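PDB 4R4X: pngf-ii from Elizabethkingia meningoseptica, which is a peptide:N-glycosidase that probably hydrolyses the linkage between N-glycans and the asparagine side chains of glycoproteins. Local coordinates for residues E192-N197 with I208-N213; Q83-T88 with Q130-V135. One frame throughout, in Å; residues are numbered along the deposited sequence.

Interaction 1 of 2, residues E192-N197 with I208-N213; sequences ENETIN and IQRFGN
E194 reaches toward R210, where OE2 of the glutamate takes a hydrogen bond from NH1 of the arginine at 3.2 Å, the N-H...O angle being 151°: a salt bridge of opposite charges. OE2 lies close to the guanidinium plane, whereas the arginine N-H comes to it from 36° out of the carboxylate plane, the two flat groups being turned 45° against each other. R210 is extended from CG to NE and crosses the glutamate at about a right angle. Packing is tight where I208 CG2 sits 3.9 Å above the plane of the R210 guanidinium, over its centre; the end of I208 lies against the E194 side chain, its exact fit there being doubtful. Branched and wholly apolar, I208 suits this buried place, and like E194 it also packs on I217.

Both strands lie in the N-terminal PNGase F-like region: 186-196 edges a four-stranded antiparallel sheet, 209-211 a nine-stranded one that continues into strands from the C-terminal part of the chain. Side chains and water, not a ladder of backbone bonds, join them. N193 and E194 together face I360 as a G1 beta bulge, N193 taking the positive phi, which asparagine tolerates well.

The salt bridge has a wet side: a water accepts from R210 NE at 2.9 Å and lies 2.8 Å from E194 OE2 and 2.7 Å from T195 O. NH2 of R210 turns elsewhere, to D205 and the carbonyl of K203. The far end is looser; there N197 O and N213 O, both acceptors, merely approach to 3.4 Å, and the backbones of N197 and N213 bond instead to G214 and S199, respectively.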
# COMPACT_ATOMS: atom_id res chain seq x y z
N GLU A 192 -12.67 -6.48 5.95
CA GLU A 192 -12.33 -6.07 7.30
C GLU A 192 -12.69 -7.17 8.29
O GLU A 192 -13.85 -7.58 8.37
CB GLU A 192 -13.06 -4.78 7.68
CG GLU A 192 -12.66 -4.25 9.04
CD GLU A 192 -13.05 -2.79 9.26
OE1 GLU A 192 -12.34 -2.10 10.04
OE2 GLU A 192 -14.03 -2.32 8.64
N ASN A 193 -11.68 -7.67 9.01
CA ASN A 193 -11.82 -8.77 9.94
C ASN A 193 -12.70 -9.91 9.42
O ASN A 193 -13.62 -10.32 10.10
CB ASN A 193 -12.35 -8.23 11.28
CG ASN A 193 -11.45 -7.14 11.87
OD1 ASN A 193 -10.22 -7.20 11.78
ND2 ASN A 193 -12.07 -6.12 12.44
N GLU A 194 -12.39 -10.43 8.24
CA GLU A 194 -13.14 -11.52 7.62
C GLU A 194 -12.51 -12.86 7.91
O GLU A 194 -11.33 -13.07 7.67
CB GLU A 194 -13.18 -11.40 6.09
CG GLU A 194 -14.27 -10.55 5.49
CD GLU A 194 -15.67 -10.76 6.06
OE1 GLU A 194 -16.28 -9.72 6.39
OE2 GLU A 194 -16.14 -11.92 6.16
N THR A 195 -13.34 -13.80 8.34
CA THR A 195 -12.91 -15.17 8.53
C THR A 195 -12.63 -15.90 7.22
O THR A 195 -13.41 -15.83 6.27
CB THR A 195 -13.98 -15.94 9.29
OG1 THR A 195 -14.08 -15.37 10.60
CG2 THR A 195 -13.65 -17.41 9.37
N ILE A 196 -11.51 -16.60 7.20
CA ILE A 196 -11.18 -17.57 6.15
C ILE A 196 -10.90 -18.88 6.89
O ILE A 196 -10.00 -18.95 7.72
CB ILE A 196 -9.99 -17.14 5.28
CG1 ILE A 196 -10.30 -15.80 4.60
CG2 ILE A 196 -9.72 -18.21 4.22
CD1 ILE A 196 -9.21 -15.24 3.70
N ASN A 197 -11.71 -19.90 6.64
CA ASN A 197 -11.73 -21.15 7.43
C ASN A 197 -12.22 -22.34 6.60
O ASN A 197 -12.31 -22.24 5.38
CB ASN A 197 -12.57 -20.96 8.73
CG ASN A 197 -14.08 -20.89 8.49
OD1 ASN A 197 -14.88 -21.12 9.41
ND2 ASN A 197 -14.48 -20.56 7.27
N ILE A 208 -20.31 -10.59 0.43
CA ILE A 208 -19.17 -11.50 0.26
C ILE A 208 -19.59 -12.90 -0.20
O ILE A 208 -20.38 -13.57 0.48
CB ILE A 208 -18.40 -11.62 1.58
CG1 ILE A 208 -17.95 -10.23 2.02
CG2 ILE A 208 -17.21 -12.58 1.43
CD1 ILE A 208 -17.08 -10.20 3.25
N GLN A 209 -19.05 -13.34 -1.32
CA GLN A 209 -19.22 -14.71 -1.76
C GLN A 209 -18.12 -15.58 -1.17
O GLN A 209 -16.95 -15.14 -1.07
CB GLN A 209 -19.21 -14.78 -3.28
CG GLN A 209 -20.29 -13.90 -3.91
CD GLN A 209 -20.10 -13.75 -5.41
OE1 GLN A 209 -19.88 -12.65 -5.92
NE2 GLN A 209 -20.20 -14.82 -6.11
N ARG A 210 -18.47 -16.80 -0.80
CA ARG A 210 -17.51 -17.71 -0.18
C ARG A 210 -17.50 -19.04 -0.91
O ARG A 210 -18.54 -19.62 -1.17
CB ARG A 210 -17.85 -17.95 1.29
CG ARG A 210 -18.02 -16.67 2.09
CD ARG A 210 -18.06 -16.92 3.60
NE ARG A 210 -17.95 -15.64 4.30
CZ ARG A 210 -18.91 -14.72 4.38
NH1 ARG A 210 -18.67 -13.57 5.00
NH2 ARG A 210 -20.12 -14.94 3.85
N PHE A 211 -16.32 -19.51 -1.24
CA PHE A 211 -16.19 -20.77 -1.97
C PHE A 211 -15.17 -21.64 -1.24
O PHE A 211 -14.55 -21.20 -0.27
CB PHE A 211 -15.74 -20.52 -3.41
CG PHE A 211 -16.63 -19.58 -4.19
CD1 PHE A 211 -17.75 -20.07 -4.89
CD2 PHE A 211 -16.37 -18.22 -4.21
CE1 PHE A 211 -18.55 -19.20 -5.60
CE2 PHE A 211 -17.17 -17.36 -4.91
CZ PHE A 211 -18.28 -17.84 -5.60
N GLY A 212 -14.99 -22.88 -1.70
CA GLY A 212 -14.00 -23.77 -1.13
C GLY A 212 -14.25 -24.04 0.34
O GLY A 212 -13.31 -24.16 1.13
N ASN A 213 -15.53 -24.12 0.71
CA ASN A 213 -15.93 -24.44 2.07
C ASN A 213 -15.41 -23.41 3.08
O ASN A 213 -15.17 -23.74 4.23
CB ASN A 213 -15.44 -25.85 2.43
CG ASN A 213 -16.49 -26.68 3.14
OD1 ASN A 213 -17.64 -26.71 2.73
ND2 ASN A 213 -16.10 -27.37 4.21
O HOH W 1 -15.82 -14.71 5.95

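Interaction 2 of 2, residues Q83-T88 with Q130-V135; sequences QEFKPT and QDLGLV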
# COMPACT_ATOMS: atom_id res chain seq x y z
N GLN A 83 5.80 26.67 25.63
CA GLN A 83 6.96 27.17 24.88
C GLN A 83 7.94 27.73 25.89
O GLN A 83 7.51 28.41 26.81
CB GLN A 83 6.54 28.26 23.87
CG GLN A 83 5.56 27.72 22.84
CD GLN A 83 5.21 28.70 21.74
OE1 GLN A 83 5.59 29.87 21.76
NE2 GLN A 83 4.48 28.20 20.74
N GLU A 84 9.22 27.44 25.71
CA GLU A 84 10.28 27.92 26.60
C GLU A 84 11.21 28.84 25.84
O GLU A 84 11.90 28.40 24.93
CB GLU A 84 11.12 26.76 27.10
CG GLU A 84 10.48 25.93 28.19
CD GLU A 84 11.47 24.94 28.80
OE1 GLU A 84 11.78 23.91 28.16
OE2 GLU A 84 11.95 25.20 29.92
N PHE A 85 11.24 30.11 26.23
CA PHE A 85 12.11 31.11 25.62
C PHE A 85 13.17 31.65 26.59
O PHE A 85 12.90 31.81 27.78
CB PHE A 85 11.28 32.27 25.06
CG PHE A 85 10.64 31.93 23.75
CD1 PHE A 85 11.35 32.05 22.57
CD2 PHE A 85 9.33 31.46 23.70
CE1 PHE A 85 10.77 31.71 21.35
CE2 PHE A 85 8.75 31.11 22.49
CZ PHE A 85 9.47 31.23 21.32
N LYS A 86 14.37 31.88 26.07
CA LYS A 86 15.43 32.56 26.81
C LYS A 86 15.47 34.02 26.34
O LYS A 86 15.45 34.28 25.12
CB LYS A 86 16.80 31.92 26.55
CG LYS A 86 16.90 30.42 26.81
CD LYS A 86 17.10 30.07 28.28
CE LYS A 86 15.78 29.83 29.02
NZ LYS A 86 15.05 28.63 28.53
N PRO A 87 15.52 34.98 27.28
CA PRO A 87 15.59 36.38 26.89
C PRO A 87 16.99 36.75 26.38
O PRO A 87 17.97 36.06 26.68
CB PRO A 87 15.24 37.13 28.20
CG PRO A 87 15.64 36.20 29.30
CD PRO A 87 15.51 34.80 28.75
N THR A 88 17.05 37.78 25.54
CA THR A 88 18.31 38.42 25.19
C THR A 88 18.16 39.92 25.37
O THR A 88 17.06 40.44 25.55
CB THR A 88 18.76 38.16 23.73
OG1 THR A 88 18.05 39.04 22.84
CG2 THR A 88 18.55 36.71 23.32
N GLN A 130 3.99 33.10 19.90
CA GLN A 130 2.67 33.72 19.78
C GLN A 130 2.16 34.31 21.08
O GLN A 130 1.25 35.12 21.04
CB GLN A 130 1.63 32.70 19.35
CG GLN A 130 1.76 32.24 17.92
CD GLN A 130 1.11 33.17 16.93
OE1 GLN A 130 0.25 33.99 17.27
NE2 GLN A 130 1.51 33.03 15.68
N ASP A 131 2.67 33.88 22.22
CA ASP A 131 2.29 34.56 23.46
C ASP A 131 3.24 35.68 23.87
O ASP A 131 2.96 36.34 24.85
CB ASP A 131 2.12 33.58 24.61
CG ASP A 131 1.21 34.13 25.69
OD1 ASP A 131 0.18 34.77 25.36
OD2 ASP A 131 1.55 33.96 26.86
N LEU A 132 4.34 35.91 23.15
CA LEU A 132 5.31 36.96 23.54
C LEU A 132 4.90 38.36 23.09
O LEU A 132 5.23 39.36 23.73
CB LEU A 132 6.69 36.69 22.97
CG LEU A 132 7.42 35.41 23.42
CD1 LEU A 132 8.71 35.26 22.64
CD2 LEU A 132 7.69 35.43 24.92
N GLY A 133 4.22 38.41 21.95
CA GLY A 133 3.90 39.65 21.29
C GLY A 133 3.56 39.34 19.84
O GLY A 133 3.14 38.22 19.53
N LEU A 134 3.71 40.34 18.98
CA LEU A 134 3.58 40.16 17.54
C LEU A 134 4.95 39.88 16.95
O LEU A 134 5.82 40.76 16.91
CB LEU A 134 2.94 41.40 16.90
CG LEU A 134 2.95 41.42 15.37
CD1 LEU A 134 2.19 40.23 14.78
CD2 LEU A 134 2.37 42.74 14.92
N VAL A 135 5.15 38.64 16.50
CA VAL A 135 6.42 38.20 15.97
C VAL A 135 6.58 38.74 14.56
O VAL A 135 5.78 38.42 13.68
CB VAL A 135 6.53 36.66 15.97
CG1 VAL A 135 7.82 36.20 15.30
CG2 VAL A 135 6.46 36.13 17.40
O HOH W 2 4.97 32.27 22.93
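Two loops of the N-terminal domain, one running from helix 79-82 into strand 86-94 and the other entering strand 134-140, meet here beside strand 109-116. The apolar half is a CH-pi contact: L132 CD1 stands 3.9 Å from the centroid of the F85 ring and only 8° off the ring normal, a methyl placed squarely over an aromatic face. In F85, chi1 near -78° swings the ring toward L132 and chi2 near -83° presents its face. A flat aromatic face and a methyl of the branched leucine suit each other, and both residues rest on the same strand, F85 on V113 and L132 on Y115.

Next to them runs a polar link. Q83 OE1, lying in the plane of the F85 ring at its edge, accepts from a water at 2.7 Å, and that water accepts from D131 N at 2.9 Å. The same oxygen also takes the backbone N-H of G129, while Q83 NE2 gives to I127 O; bonds at both ends of the amide fix its rotation. Glutamine suits the place because it can accept and donate at once. The loops thus meet across strands 86-94 and 134-140, separated by 97-106 and 109-116 in an antiparallel run, in a domain whose family is grouped with LolA and LolB.

Interaction 2 comes first along the chain and is complete before interaction 1 begins. Their centres lie 59 Å apart, with nearest atoms about 36 Å from each other, on opposite sides of the chain's centre. They share no strand or sheet: residues 83-88 and 130-135 belong to the N-terminal domain, of a family grouped with LolA and LolB, whereas 192-197 and 208-213 fall in the region related to the N-terminal half of PNGase F. Interaction 2 spans 41 intervening residues, many of them in strands; interaction 1 closes over ten residues of loop between edge strands of two sheets. Each contact thus joins pieces of its own domain, consistent with an elongated, multidomain chain.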